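Local coordinates for protein CDP-4-keto-6-deoxy-D-glucose-3-dehydrase (Yersinia pseudotuberculosis, PDB 3BB8) that probably removes the C3 hydroxyl of CDP-4-keto-6-deoxy-D-glucose with a vitamin B6 cofactor, during the making of lipopolysaccharide sugars, at residues Ile133-Val137 against Lys391-Val395; Val116-Pro121 against Leu376-Thr382; Pro26-Gly30 against Asp420-Tyr424; Ser326-Ile331 against Phe429-Leu435. The protein carries 1 engineered substitution. All coordinates share one frame; numbering follows the deposited sequence.

Contact 1 (Ile133-Val137 against Lys391-Val395)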
loop_
_atom_site.group_PDB
_atom_site.type_symbol
_atom_site.label_atom_id
_atom_site.label_comp_id
_atom_site.label_asym_id
_atom_site.label_seq_id
_atom_site.Cartn_x
_atom_site.Cartn_y
_atom_site.Cartn_z
ATOM N N ILE A 133 6.002 -16.854 -14.548
ATOM C CA ILE A 133 6.159 -16.470 -15.938
ATOM C C ILE A 133 4.823 -16.195 -16.607
ATOM O O ILE A 133 3.951 -17.065 -16.662
ATOM C CB ILE A 133 6.907 -17.582 -16.709
ATOM C CG1 ILE A 133 8.250 -17.846 -16.028
ATOM C CG2 ILE A 133 7.124 -17.176 -18.151
ATOM C CD1 ILE A 133 8.871 -19.163 -16.394
ATOM N N PRO A 134 4.638 -14.965 -17.101
ATOM C CA PRO A 134 3.394 -14.582 -17.773
ATOM C C PRO A 134 3.347 -15.213 -19.167
ATOM O O PRO A 134 4.358 -15.261 -19.869
ATOM C CB PRO A 134 3.492 -13.058 -17.852
ATOM C CG PRO A 134 4.441 -12.705 -16.747
ATOM C CD PRO A 134 5.477 -13.784 -16.858
ATOM N N VAL A 135 2.179 -15.713 -19.544
ATOM C CA VAL A 135 1.968 -16.314 -20.859
ATOM C C VAL A 135 0.806 -15.557 -21.506
ATOM O O VAL A 135 -0.320 -15.613 -21.014
ATOM C CB VAL A 135 1.611 -17.809 -20.735
ATOM C CG1 VAL A 135 1.359 -18.402 -22.114
ATOM C CG2 VAL A 135 2.750 -18.550 -20.051
ATOM N N PHE A 136 1.080 -14.844 -22.595
ATOM C CA PHE A 136 0.048 -14.051 -23.267
ATOM C C PHE A 136 -0.620 -14.656 -24.507
ATOM O O PHE A 136 -0.005 -15.416 -25.255
ATOM C CB PHE A 136 0.608 -12.688 -23.698
ATOM C CG PHE A 136 1.348 -11.946 -22.618
ATOM C CD1 PHE A 136 2.712 -12.152 -22.426
ATOM C CD2 PHE A 136 0.689 -11.004 -21.823
ATOM C CE1 PHE A 136 3.418 -11.430 -21.460
ATOM C CE2 PHE A 136 1.378 -10.278 -20.856
ATOM C CZ PHE A 136 2.749 -10.490 -20.674
ATOM N N VAL A 137 -1.886 -14.289 -24.708
ATOM C CA VAL A 137 -2.666 -14.677 -25.886
ATOM C C VAL A 137 -3.396 -13.404 -26.319
ATOM O O VAL A 137 -3.720 -12.553 -25.490
ATOM C CB VAL A 137 -3.702 -15.791 -25.606
ATOM C CG1 VAL A 137 -2.988 -17.080 -25.277
ATOM C CG2 VAL A 137 -4.645 -15.374 -24.493
ATOM N N LYS A 391 10.954 -12.269 -18.358
ATOM C CA LYS A 391 10.799 -13.579 -18.960
ATOM C C LYS A 391 9.319 -13.864 -19.150
ATOM O O LYS A 391 8.553 -13.886 -18.186
ATOM C CB LYS A 391 11.421 -14.677 -18.086
ATOM C CG LYS A 391 11.112 -16.077 -18.610
ATOM C CD LYS A 391 11.995 -17.176 -18.014
ATOM C CE LYS A 391 11.707 -18.519 -18.703
ATOM N NZ LYS A 391 12.589 -19.635 -18.251
ATOM N N TYR A 392 8.918 -14.081 -20.398
ATOM C CA TYR A 392 7.523 -14.369 -20.701
ATOM C C TYR A 392 7.375 -15.216 -21.955
ATOM O O TYR A 392 8.337 -15.446 -22.680
ATOM C CB TYR A 392 6.741 -13.070 -20.897
ATOM C CG TYR A 392 7.204 -12.244 -22.074
ATOM C CD1 TYR A 392 8.180 -11.259 -21.921
ATOM C CD2 TYR A 392 6.648 -12.428 -23.339
ATOM C CE1 TYR A 392 8.585 -10.472 -22.999
ATOM C CE2 TYR A 392 7.048 -11.649 -24.423
ATOM C CZ TYR A 392 8.012 -10.676 -24.246
ATOM O OH TYR A 392 8.400 -9.901 -25.316
ATOM N N ARG A 393 6.158 -15.680 -22.199
ATOM C CA ARG A 393 5.867 -16.466 -23.387
ATOM C C ARG A 393 4.603 -15.924 -24.023
ATOM O O ARG A 393 3.712 -15.427 -23.333
ATOM C CB ARG A 393 5.647 -17.945 -23.057
ATOM C CG ARG A 393 6.872 -18.684 -22.572
ATOM C CD ARG A 393 6.724 -20.198 -22.787
ATOM N NE ARG A 393 5.508 -20.760 -22.196
ATOM C CZ ARG A 393 4.415 -21.088 -22.882
ATOM N NH1 ARG A 393 4.367 -20.910 -24.199
ATOM N NH2 ARG A 393 3.373 -21.615 -22.250
ATOM N N VAL A 394 4.538 -16.017 -25.346
ATOM C CA VAL A 394 3.369 -15.573 -26.087
ATOM C C VAL A 394 2.987 -16.660 -27.091
ATOM O O VAL A 394 3.778 -17.039 -27.955
ATOM C CB VAL A 394 3.634 -14.234 -26.808
ATOM C CG1 VAL A 394 4.953 -14.283 -27.524
ATOM C CG2 VAL A 394 2.511 -13.939 -27.791
ATOM N N VAL A 395 1.773 -17.181 -26.941
ATOM C CA VAL A 395 1.268 -18.223 -27.820
ATOM C C VAL A 395 0.440 -17.601 -28.934
ATOM O O VAL A 395 -0.576 -16.964 -28.678
ATOM C CB VAL A 395 0.390 -19.215 -27.046
ATOM C CG1 VAL A 395 -0.182 -20.252 -27.995
ATOM C CG2 VAL A 395 1.212 -19.887 -25.949
#
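P134 and F136 hold R393 and V395 by three backbone hydrogen bonds that pair strand 133-140 in parallel with the short strand 393-394. R393 N donates to P134 O (3.0 Å), F136 N donates to R393 O (2.8 Å), and V395 N meets F136 O (3.0 Å). R393 thus spends both N and O on this pairing, and the proline, which has no N-H, takes part through its carbonyl.

On one face of the pair, V135 lies beside R393: CG1 sits over a face of the guanidinium, 3.8 Å from R393 NH2. The arginine chain is bent at chi3 (-54°), which folds the planar group back over the valine. On the other face, the edge of the F136 ring meets the face of Y392 in an offset T-shaped pair with planes at 79°, and F136 CE1 is 3.7 Å from Y392 CB. At one end K391 runs extended past I133, its CE 3.7 Å from I133 CD1.

Further out, V135 bonds to V113 and T115 through its own backbone, helix 121-129 packs against P134, and A154 covers V135 and V395. R393 NE forms a salt bridge with E112. Arginine suits its place because its flat group can rest on apolar V135 while its charge passes over the middle strand to a carboxylate, adding an ionic tie to the backbone bonds.

Contact 2 (Val116-Pro121 against Leu376-Thr382). With PLP (pyridoxal-5'-phosphate), chain C.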
loop_
_atom_site.group_PDB
_atom_site.type_symbol
_atom_site.label_atom_id
_atom_site.label_comp_id
_atom_site.label_asym_id
_atom_site.label_seq_id
_atom_site.Cartn_x
_atom_site.Cartn_y
_atom_site.Cartn_z
ATOM N N VAL A 116 -3.358 -11.576 -20.780
ATOM C CA VAL A 116 -3.273 -10.910 -22.080
ATOM C C VAL A 116 -2.340 -9.713 -21.977
ATOM O O VAL A 116 -2.123 -9.187 -20.884
ATOM C CB VAL A 116 -4.666 -10.449 -22.583
ATOM C CG1 VAL A 116 -5.582 -11.659 -22.724
ATOM C CG2 VAL A 116 -5.274 -9.424 -21.630
ATOM N N ALA A 117 -1.770 -9.299 -23.107
ATOM C CA ALA A 117 -0.850 -8.167 -23.131
ATOM C C ALA A 117 -1.564 -6.821 -23.324
ATOM O O ALA A 117 -0.978 -5.752 -23.121
ATOM C CB ALA A 117 0.190 -8.375 -24.218
ATOM N N ALA A 118 -2.830 -6.866 -23.713
ATOM C CA ALA A 118 -3.586 -5.637 -23.893
ATOM C C ALA A 118 -4.304 -5.314 -22.587
ATOM O O ALA A 118 -5.500 -5.548 -22.457
ATOM C CB ALA A 118 -4.598 -5.793 -25.029
ATOM N N GLY A 119 -3.575 -4.785 -21.614
ATOM C CA GLY A 119 -4.205 -4.466 -20.349
ATOM C C GLY A 119 -3.468 -3.462 -19.486
ATOM O O GLY A 119 -2.739 -2.594 -19.976
ATOM N N PHE A 120 -3.672 -3.576 -18.182
ATOM C CA PHE A 120 -3.035 -2.675 -17.240
ATOM C C PHE A 120 -1.841 -3.387 -16.609
ATOM O O PHE A 120 -1.924 -4.573 -16.283
ATOM C CB PHE A 120 -4.031 -2.253 -16.160
ATOM C CG PHE A 120 -3.553 -1.101 -15.337
ATOM C CD1 PHE A 120 -3.518 0.178 -15.880
ATOM C CD2 PHE A 120 -3.046 -1.302 -14.056
ATOM C CE1 PHE A 120 -2.979 1.244 -15.165
ATOM C CE2 PHE A 120 -2.504 -0.244 -13.336
ATOM C CZ PHE A 120 -2.470 1.030 -13.893
ATOM N N PRO A 121 -0.710 -2.679 -16.447
ATOM C CA PRO A 121 0.508 -3.248 -15.861
ATOM C C PRO A 121 0.387 -4.078 -14.579
ATOM O O PRO A 121 0.857 -5.209 -14.539
ATOM C CB PRO A 121 1.428 -2.024 -15.696
ATOM C CG PRO A 121 0.511 -0.848 -15.808
ATOM C CD PRO A 121 -0.478 -1.279 -16.832
ATOM N N LEU A 376 -5.611 2.748 -24.430
ATOM C CA LEU A 376 -5.992 1.576 -23.651
ATOM C C LEU A 376 -4.865 1.064 -22.743
ATOM O O LEU A 376 -4.381 -0.067 -22.889
ATOM C CB LEU A 376 -6.485 0.458 -24.590
ATOM C CG LEU A 376 -7.264 -0.691 -23.928
ATOM C CD1 LEU A 376 -8.355 -0.117 -23.075
ATOM C CD2 LEU A 376 -7.864 -1.614 -24.974
ATOM N N PHE A 377 -4.457 1.925 -21.814
ATOM C CA PHE A 377 -3.405 1.627 -20.848
ATOM C C PHE A 377 -2.119 1.254 -21.582
ATOM O O PHE A 377 -1.741 1.918 -22.542
ATOM C CB PHE A 377 -3.837 0.500 -19.904
ATOM C CG PHE A 377 -5.157 0.762 -19.219
ATOM C CD1 PHE A 377 -5.417 1.998 -18.624
ATOM C CD2 PHE A 377 -6.159 -0.207 -19.208
ATOM C CE1 PHE A 377 -6.661 2.269 -18.033
ATOM C CE2 PHE A 377 -7.411 0.052 -18.617
ATOM C CZ PHE A 377 -7.659 1.293 -18.033
ATOM N N ALA A 378 -1.447 0.196 -21.148
ATOM C CA ALA A 378 -0.193 -0.200 -21.788
ATOM C C ALA A 378 -0.234 -0.565 -23.281
ATOM O O ALA A 378 0.815 -0.723 -23.911
ATOM C CB ALA A 378 0.441 -1.348 -20.988
ATOM N N GLY A 379 -1.430 -0.691 -23.849
ATOM C CA GLY A 379 -1.533 -1.053 -25.254
ATOM C C GLY A 379 -1.058 -2.479 -25.450
ATOM O O GLY A 379 -1.860 -3.398 -25.593
ATOM N N ASN A 380 0.256 -2.663 -25.484
ATOM C CA ASN A 380 0.840 -3.992 -25.615
ATOM C C ASN A 380 1.985 -4.060 -24.610
ATOM O O ASN A 380 3.069 -3.520 -24.850
ATOM C CB ASN A 380 1.374 -4.237 -27.025
ATOM C CG ASN A 380 1.954 -5.638 -27.192
ATOM O OD1 ASN A 380 2.160 -6.108 -28.316
ATOM N ND2 ASN A 380 2.225 -6.310 -26.077
ATOM N N LEU A 381 1.726 -4.722 -23.488
ATOM C CA LEU A 381 2.707 -4.850 -22.421
ATOM C C LEU A 381 4.083 -5.312 -22.889
ATOM O O LEU A 381 5.091 -4.756 -22.463
ATOM C CB LEU A 381 2.174 -5.783 -21.325
ATOM C CG LEU A 381 1.129 -5.128 -20.418
ATOM C CD1 LEU A 381 0.389 -6.174 -19.623
ATOM C CD2 LEU A 381 1.814 -4.116 -19.506
ATOM N N THR A 382 4.130 -6.303 -23.772
ATOM C CA THR A 382 5.412 -6.801 -24.256
ATOM C C THR A 382 6.242 -5.752 -24.979
ATOM O O THR A 382 7.441 -5.944 -25.164
ATOM C CB THR A 382 5.247 -8.009 -25.192
ATOM O OG1 THR A 382 4.483 -7.630 -26.345
ATOM C CG2 THR A 382 4.553 -9.143 -24.472
HETATM N N1 PLP C . -6.138 -3.188 -13.151
HETATM C C2 PLP C . -6.903 -2.393 -13.989
HETATM C C2A PLP C . -7.488 -3.040 -15.237
HETATM C C3 PLP C . -7.118 -1.021 -13.664
HETATM O O3 PLP C . -7.853 -0.209 -14.454
HETATM C C4 PLP C . -6.537 -0.459 -12.448
HETATM C C4A PLP C . -6.831 1.046 -12.122
HETATM C C5 PLP C . -5.746 -1.331 -11.629
HETATM C C6 PLP C . -5.572 -2.714 -12.025
HETATM C C5A PLP C . -5.054 -0.981 -10.347
HETATM O O4P PLP C . -5.719 -0.077 -9.584
HETATM P P PLP C . -5.046 1.155 -8.801
HETATM O O1P PLP C . -6.046 1.556 -7.736
HETATM O O2P PLP C . -4.866 2.329 -9.930
HETATM O O3P PLP C . -3.689 0.735 -8.225
#
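A117 and G119 offer their carbonyls to the loop 376-382. L381 N gives A117 O an almost straight bond, 2.9 Å and 173° at the hydrogen. A117 O also receives a weak bond from G119 N across the inverse gamma turn centred on A118. G119 O takes a longer and more bent bond from A378 N (3.3 Å), and G379 O meets A118 CA at 3.3 Å in a C-H...O contact. Within the facing loop, G379 N closes a type II' turn onto L376 O, while F377 O is bonded by Y276 OH of the second subunit.

Beside these bonds two phenylalanines meet at nearly right angles. The edge of F120 points at the face of F377, with CD1 3.8 Å from F377 CG and planes at 88°. With its CG anti to the backbone N (chi1 -167°), F120 lies between P121 CD on one face and the cofactor on the other, F120 CD2 being 3.5 Å from PLP C6. A flat apolar ring suits that place, as it matches the flat pyridine. The polar atoms of the cofactor are hydrogen-bonded by D194, D191, S87 and S215 of this chain and by W247 of the second subunit. F377 CZ comes 3.9 Å from PLP O3. An aromatic residue laid on the pyridine face, in a pocket completed at the dimer interface, is characteristic of the aspartate aminotransferase fold.

Contact 3 (Pro26-Gly30 against Asp420-Tyr424)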
loop_
_atom_site.group_PDB
_atom_site.type_symbol
_atom_site.label_atom_id
_atom_site.label_comp_id
_atom_site.label_asym_id
_atom_site.label_seq_id
_atom_site.Cartn_x
_atom_site.Cartn_y
_atom_site.Cartn_z
ATOM N N PRO A 26 -23.113 24.093 -14.761
ATOM C CA PRO A 26 -23.869 23.993 -16.012
ATOM C C PRO A 26 -22.905 23.795 -17.174
ATOM O O PRO A 26 -21.896 24.497 -17.271
ATOM C CB PRO A 26 -24.582 25.340 -16.088
ATOM C CG PRO A 26 -24.777 25.699 -14.648
ATOM C CD PRO A 26 -23.444 25.338 -14.048
ATOM N N PHE A 27 -23.215 22.843 -18.048
ATOM C CA PHE A 27 -22.383 22.572 -19.213
ATOM C C PHE A 27 -22.246 23.810 -20.093
ATOM O O PHE A 27 -23.201 24.568 -20.268
ATOM C CB PHE A 27 -22.958 21.410 -20.026
ATOM C CG PHE A 27 -22.137 21.047 -21.229
ATOM C CD1 PHE A 27 -20.824 20.631 -21.088
ATOM C CD2 PHE A 27 -22.678 21.121 -22.501
ATOM C CE1 PHE A 27 -20.066 20.295 -22.194
ATOM C CE2 PHE A 27 -21.925 20.786 -23.611
ATOM C CZ PHE A 27 -20.616 20.373 -23.457
ATOM N N GLU A 28 -21.053 24.010 -20.645
ATOM C CA GLU A 28 -20.817 25.099 -21.584
ATOM C C GLU A 28 -19.839 24.683 -22.677
ATOM O O GLU A 28 -18.656 24.459 -22.413
ATOM C CB GLU A 28 -20.290 26.335 -20.850
ATOM C CG GLU A 28 -20.494 27.638 -21.605
ATOM C CD GLU A 28 -20.000 28.844 -20.828
ATOM O OE1 GLU A 28 -19.760 29.897 -21.455
ATOM O OE2 GLU A 28 -19.852 28.738 -19.593
ATOM N N ALA A 29 -20.338 24.579 -23.903
ATOM C CA ALA A 29 -19.556 24.027 -25.008
ATOM C C ALA A 29 -18.341 24.925 -25.222
ATOM O O ALA A 29 -18.443 26.149 -25.168
ATOM C CB ALA A 29 -20.409 24.010 -26.267
ATOM N N GLY A 30 -17.190 24.307 -25.468
ATOM C CA GLY A 30 -15.980 25.073 -25.706
ATOM C C GLY A 30 -15.196 25.454 -24.466
ATOM O O GLY A 30 -13.973 25.603 -24.525
ATOM N N ASP A 420 -25.792 16.675 -22.430
ATOM C CA ASP A 420 -25.256 17.842 -23.108
ATOM C C ASP A 420 -23.761 17.668 -23.318
ATOM O O ASP A 420 -23.196 18.177 -24.291
ATOM C CB ASP A 420 -25.541 19.111 -22.309
ATOM C CG ASP A 420 -26.967 19.594 -22.491
ATOM O OD1 ASP A 420 -27.902 18.879 -22.073
ATOM O OD2 ASP A 420 -27.152 20.685 -23.066
ATOM N N HIS A 421 -23.129 16.945 -22.395
ATOM C CA HIS A 421 -21.705 16.654 -22.470
ATOM C C HIS A 421 -21.492 15.736 -23.667
ATOM O O HIS A 421 -20.695 16.026 -24.560
ATOM C CB HIS A 421 -21.237 15.926 -21.201
ATOM C CG HIS A 421 -21.035 16.820 -20.018
ATOM N ND1 HIS A 421 -19.993 17.720 -19.932
ATOM C CD2 HIS A 421 -21.739 16.954 -18.869
ATOM C CE1 HIS A 421 -20.063 18.367 -18.783
ATOM N NE2 HIS A 421 -21.115 17.923 -18.120
ATOM N N LEU A 422 -22.224 14.628 -23.675
ATOM C CA LEU A 422 -22.114 13.641 -24.732
ATOM C C LEU A 422 -22.487 14.167 -26.112
ATOM O O LEU A 422 -21.783 13.901 -27.092
ATOM C CB LEU A 422 -22.963 12.419 -24.392
ATOM C CG LEU A 422 -22.593 11.705 -23.086
ATOM C CD1 LEU A 422 -23.450 10.455 -22.930
ATOM C CD2 LEU A 422 -21.116 11.334 -23.092
ATOM N N ASP A 423 -23.595 14.900 -26.196
ATOM C CA ASP A 423 -24.027 15.455 -27.471
ATOM C C ASP A 423 -22.908 16.325 -28.031
ATOM O O ASP A 423 -22.637 16.302 -29.233
ATOM C CB ASP A 423 -25.306 16.284 -27.288
ATOM C CG ASP A 423 -26.551 15.420 -27.191
ATOM O OD1 ASP A 423 -27.551 15.879 -26.600
ATOM O OD2 ASP A 423 -26.536 14.284 -27.718
ATOM N N TYR A 424 -22.253 17.078 -27.151
ATOM C CA TYR A 424 -21.163 17.944 -27.572
ATOM C C TYR A 424 -20.023 17.113 -28.148
ATOM O O TYR A 424 -19.435 17.477 -29.168
ATOM C CB TYR A 424 -20.640 18.769 -26.399
ATOM C CG TYR A 424 -19.369 19.517 -26.733
ATOM C CD1 TYR A 424 -19.393 20.638 -27.563
ATOM C CD2 TYR A 424 -18.134 19.071 -26.267
ATOM C CE1 TYR A 424 -18.217 21.296 -27.921
ATOM C CE2 TYR A 424 -16.953 19.719 -26.620
ATOM C CZ TYR A 424 -17.003 20.829 -27.446
ATOM O OH TYR A 424 -15.844 21.473 -27.793
#
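F27 and the helix residues H421 and Y424 form an aromatic cluster, by which the extended N-terminal segment 26-30 lies on the start of helix 419-432. The phenylalanine supplies the tight half. Its CG is anti to the backbone N (chi1 -179°), which carries the ring in against the first turn of the helix. H421 CA lies over one face, 4.1 Å from the ring centroid and 15° off the normal, a CH-pi contact. The H421 ring comes obliquely alongside, its ND1 3.2 Å from F27 CD1. On the same face as H421 CA, near the rim, D420 O comes 3.0 Å from F27 CE2; this carbonyl also accepts the helical bond from Y424 N. CZ meets Y424 CB at 3.4 Å, and the edge of F27 is turned to the Y424 ring face in an offset edge-to-face pair with planes at 62°. A flat apolar ring fits this place, as it can cover the helix backbone with one face and meet Y424 with its edge; no hydrogen bond crosses the contact.

The other half is looser and lies toward solvent. A29 has just its methyl to offer, and CB rests 3.8 Å from Y424 CD1, while G30, at a positive phi that suits glycine, passes beside the end of the tyrosine. Y424 is at once apolar along its ring and polar at its tip: OH stands 3.9 Å from G30 N and is hydrogen-bonded to A369 O.

Contact 4 (Ser326-Ile331 against Phe429-Leu435)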
loop_
_atom_site.group_PDB
_atom_site.type_symbol
_atom_site.label_atom_id
_atom_site.label_comp_id
_atom_site.label_asym_id
_atom_site.label_seq_id
_atom_site.Cartn_x
_atom_site.Cartn_y
_atom_site.Cartn_z
ATOM N N SER A 326 -23.127 7.310 -36.496
ATOM C CA SER A 326 -23.000 8.093 -37.714
ATOM C C SER A 326 -21.580 8.106 -38.266
ATOM O O SER A 326 -21.355 8.510 -39.408
ATOM C CB SER A 326 -23.446 9.524 -37.451
ATOM O OG SER A 326 -22.634 10.122 -36.460
ATOM N N CYS A 327 -20.622 7.669 -37.454
ATOM C CA CYS A 327 -19.231 7.641 -37.875
ATOM C C CYS A 327 -18.740 6.220 -38.124
ATOM O O CYS A 327 -17.564 6.006 -38.383
ATOM C CB CYS A 327 -18.362 8.299 -36.812
ATOM S SG CYS A 327 -18.903 9.945 -36.355
ATOM N N ALA A 328 -19.647 5.254 -38.069
ATOM C CA ALA A 328 -19.286 3.855 -38.262
ATOM C C ALA A 328 -18.317 3.566 -39.411
ATOM O O ALA A 328 -17.657 2.522 -39.411
ATOM C CB ALA A 328 -20.541 3.021 -38.418
ATOM N N ASP A 329 -18.222 4.468 -40.388
ATOM C CA ASP A 329 -17.311 4.257 -41.523
ATOM C C ASP A 329 -15.844 4.535 -41.197
ATOM O O ASP A 329 -14.944 4.018 -41.861
ATOM C CB ASP A 329 -17.696 5.139 -42.719
ATOM C CG ASP A 329 -18.924 4.637 -43.455
ATOM O OD1 ASP A 329 -19.113 3.404 -43.562
ATOM O OD2 ASP A 329 -19.691 5.489 -43.947
ATOM N N PHE A 330 -15.612 5.359 -40.183
ATOM C CA PHE A 330 -14.258 5.726 -39.789
ATOM C C PHE A 330 -13.787 5.094 -38.483
ATOM O O PHE A 330 -12.588 4.865 -38.297
ATOM C CB PHE A 330 -14.165 7.246 -39.686
ATOM C CG PHE A 330 -14.589 7.947 -40.935
ATOM C CD1 PHE A 330 -13.866 7.780 -42.118
ATOM C CD2 PHE A 330 -15.736 8.737 -40.952
ATOM C CE1 PHE A 330 -14.279 8.384 -43.303
ATOM C CE2 PHE A 330 -16.162 9.348 -42.133
ATOM C CZ PHE A 330 -15.428 9.169 -43.314
ATOM N N ILE A 331 -14.725 4.811 -37.586
ATOM C CA ILE A 331 -14.378 4.225 -36.305
ATOM C C ILE A 331 -15.243 3.025 -35.950
ATOM O O ILE A 331 -16.423 2.968 -36.295
ATOM C CB ILE A 331 -14.456 5.289 -35.177
ATOM C CG1 ILE A 331 -15.824 5.970 -35.152
ATOM C CG2 ILE A 331 -13.419 6.366 -35.416
ATOM C CD1 ILE A 331 -16.867 5.239 -34.388
ATOM N N PHE A 429 -17.015 14.665 -33.097
ATOM C CA PHE A 429 -16.609 13.535 -33.916
ATOM C C PHE A 429 -17.128 13.776 -35.334
ATOM O O PHE A 429 -16.418 13.560 -36.319
ATOM C CB PHE A 429 -17.183 12.226 -33.370
ATOM C CG PHE A 429 -16.242 11.475 -32.468
ATOM C CD1 PHE A 429 -16.040 11.879 -31.152
ATOM C CD2 PHE A 429 -15.557 10.355 -32.939
ATOM C CE1 PHE A 429 -15.173 11.175 -30.311
ATOM C CE2 PHE A 429 -14.686 9.646 -32.107
ATOM C CZ PHE A 429 -14.495 10.057 -30.790
ATOM N N GLU A 430 -18.375 14.233 -35.426
ATOM C CA GLU A 430 -18.988 14.518 -36.716
ATOM C C GLU A 430 -18.242 15.643 -37.423
ATOM O O GLU A 430 -17.979 15.557 -38.611
ATOM C CB GLU A 430 -20.463 14.870 -36.527
ATOM C CG GLU A 430 -21.316 13.642 -36.256
ATOM C CD GLU A 430 -22.711 13.977 -35.768
ATOM O OE1 GLU A 430 -23.522 13.039 -35.600
ATOM O OE2 GLU A 430 -22.994 15.170 -35.544
ATOM N N GLU A 431 -17.881 16.682 -36.680
ATOM C CA GLU A 431 -17.144 17.796 -37.248
ATOM C C GLU A 431 -15.776 17.353 -37.755
ATOM O O GLU A 431 -15.273 17.889 -38.735
ATOM C CB GLU A 431 -16.926 18.885 -36.206
ATOM C CG GLU A 431 -16.140 20.068 -36.751
ATOM C CD GLU A 431 -15.761 21.079 -35.687
ATOM O OE1 GLU A 431 -16.598 21.356 -34.804
ATOM O OE2 GLU A 431 -14.628 21.609 -35.748
ATOM N N PHE A 432 -15.175 16.378 -37.083
ATOM C CA PHE A 432 -13.849 15.892 -37.448
ATOM C C PHE A 432 -13.832 15.138 -38.772
ATOM O O PHE A 432 -12.955 15.355 -39.606
ATOM C CB PHE A 432 -13.306 14.974 -36.338
ATOM C CG PHE A 432 -11.929 14.427 -36.613
ATOM C CD1 PHE A 432 -10.797 15.189 -36.356
ATOM C CD2 PHE A 432 -11.768 13.148 -37.140
ATOM C CE1 PHE A 432 -9.520 14.690 -36.618
ATOM C CE2 PHE A 432 -10.499 12.641 -37.407
ATOM C CZ PHE A 432 -9.373 13.415 -37.143
ATOM N N PHE A 433 -14.794 14.240 -38.951
ATOM C CA PHE A 433 -14.866 13.438 -40.160
ATOM C C PHE A 433 -15.690 14.119 -41.251
ATOM O O PHE A 433 -16.038 13.497 -42.256
ATOM C CB PHE A 433 -15.446 12.052 -39.832
ATOM C CG PHE A 433 -14.546 11.205 -38.959
ATOM C CD1 PHE A 433 -13.280 10.825 -39.400
ATOM C CD2 PHE A 433 -14.955 10.805 -37.689
ATOM C CE1 PHE A 433 -12.432 10.064 -38.591
ATOM C CE2 PHE A 433 -14.116 10.045 -36.869
ATOM C CZ PHE A 433 -12.852 9.673 -37.319
ATOM N N GLY A 434 -15.991 15.398 -41.044
ATOM C CA GLY A 434 -16.770 16.153 -42.012
ATOM C C GLY A 434 -18.176 15.627 -42.257
ATOM O O GLY A 434 -18.729 15.798 -43.344
ATOM N N LEU A 435 -18.760 14.993 -41.247
ATOM C CA LEU A 435 -20.107 14.451 -41.366
ATOM C C LEU A 435 -21.198 15.496 -41.146
ATOM O O LEU A 435 -22.375 15.225 -41.359
ATOM C CB LEU A 435 -20.285 13.286 -40.392
ATOM C CG LEU A 435 -19.479 12.037 -40.770
ATOM C CD1 LEU A 435 -19.509 11.025 -39.627
ATOM C CD2 LEU A 435 -20.049 11.432 -42.050
#
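F433 carries F330 on one face and its chain neighbour F432 on the other. F330 CB sits over the first face, 3.6 Å from the F433 centroid and 15° off the normal, in a CH-pi contact, while F432 CD2 lies above the centre of the opposite face. The rings of F330 and F433 are nearly parallel, planes 14° apart, but displaced within their planes, with little ring-on-ring overlap: F330 CD2 meets F433 CG at 3.4 Å. L435 CD2 lies at the edge of the F330 ring, and I331 CG2 approaches F433 CZ obliquely (3.9 Å).

Beside the rings, buried C327 fills a small apolar niche with SG, 3.5 Å from L435 CD1 and 4.1 Å from F429 CB. Its carbonyl O accepts from F330 N (2.7 Å) and I331 N on opposite faces of its plane, a tight bend that presents F330 to the helix end. At the outer margin S326 OG donates to the anti lone pair of E430 OE1 (3.2 Å), and a short polar pair suits this more exposed rim.

F330, F432 and F433 also line a pocket holding benzamidine, probably from the crystallisation liquor. The helix ends here in a Schellman motif: L435 N bonds to E430 O (2.8 Å), G434 N more weakly to E431 O, and G434 takes the positive phi that glycine readily adopts. This C-terminal cap packs the last helix against the turn leading into the antiparallel sheet of 331-332, 347-351 and 408-411.

In chain order the first segments run contact 3, 2, 1, 4 and the second ones contact 2, 1, 3, 4, so contacts 1 and 2 cross each other and both nest inside contact 3. Contacts 1 and 2, centres 13 Å apart, touch directly: strand 133-140 of the large mixed sheet packs through F136 on the cofactor loop 116-121, and Y392 meets T382. Contacts 3 and 4 share helix 419-432, one at its start and one at its end, with centres 18 Å apart. The two pairs are well separated, with contacts 1 and 3 centred 44 Å apart. C-terminal segments thus give the sheet an edge strand, pack on the cofactor loop, and meet 26-30 and 326-331.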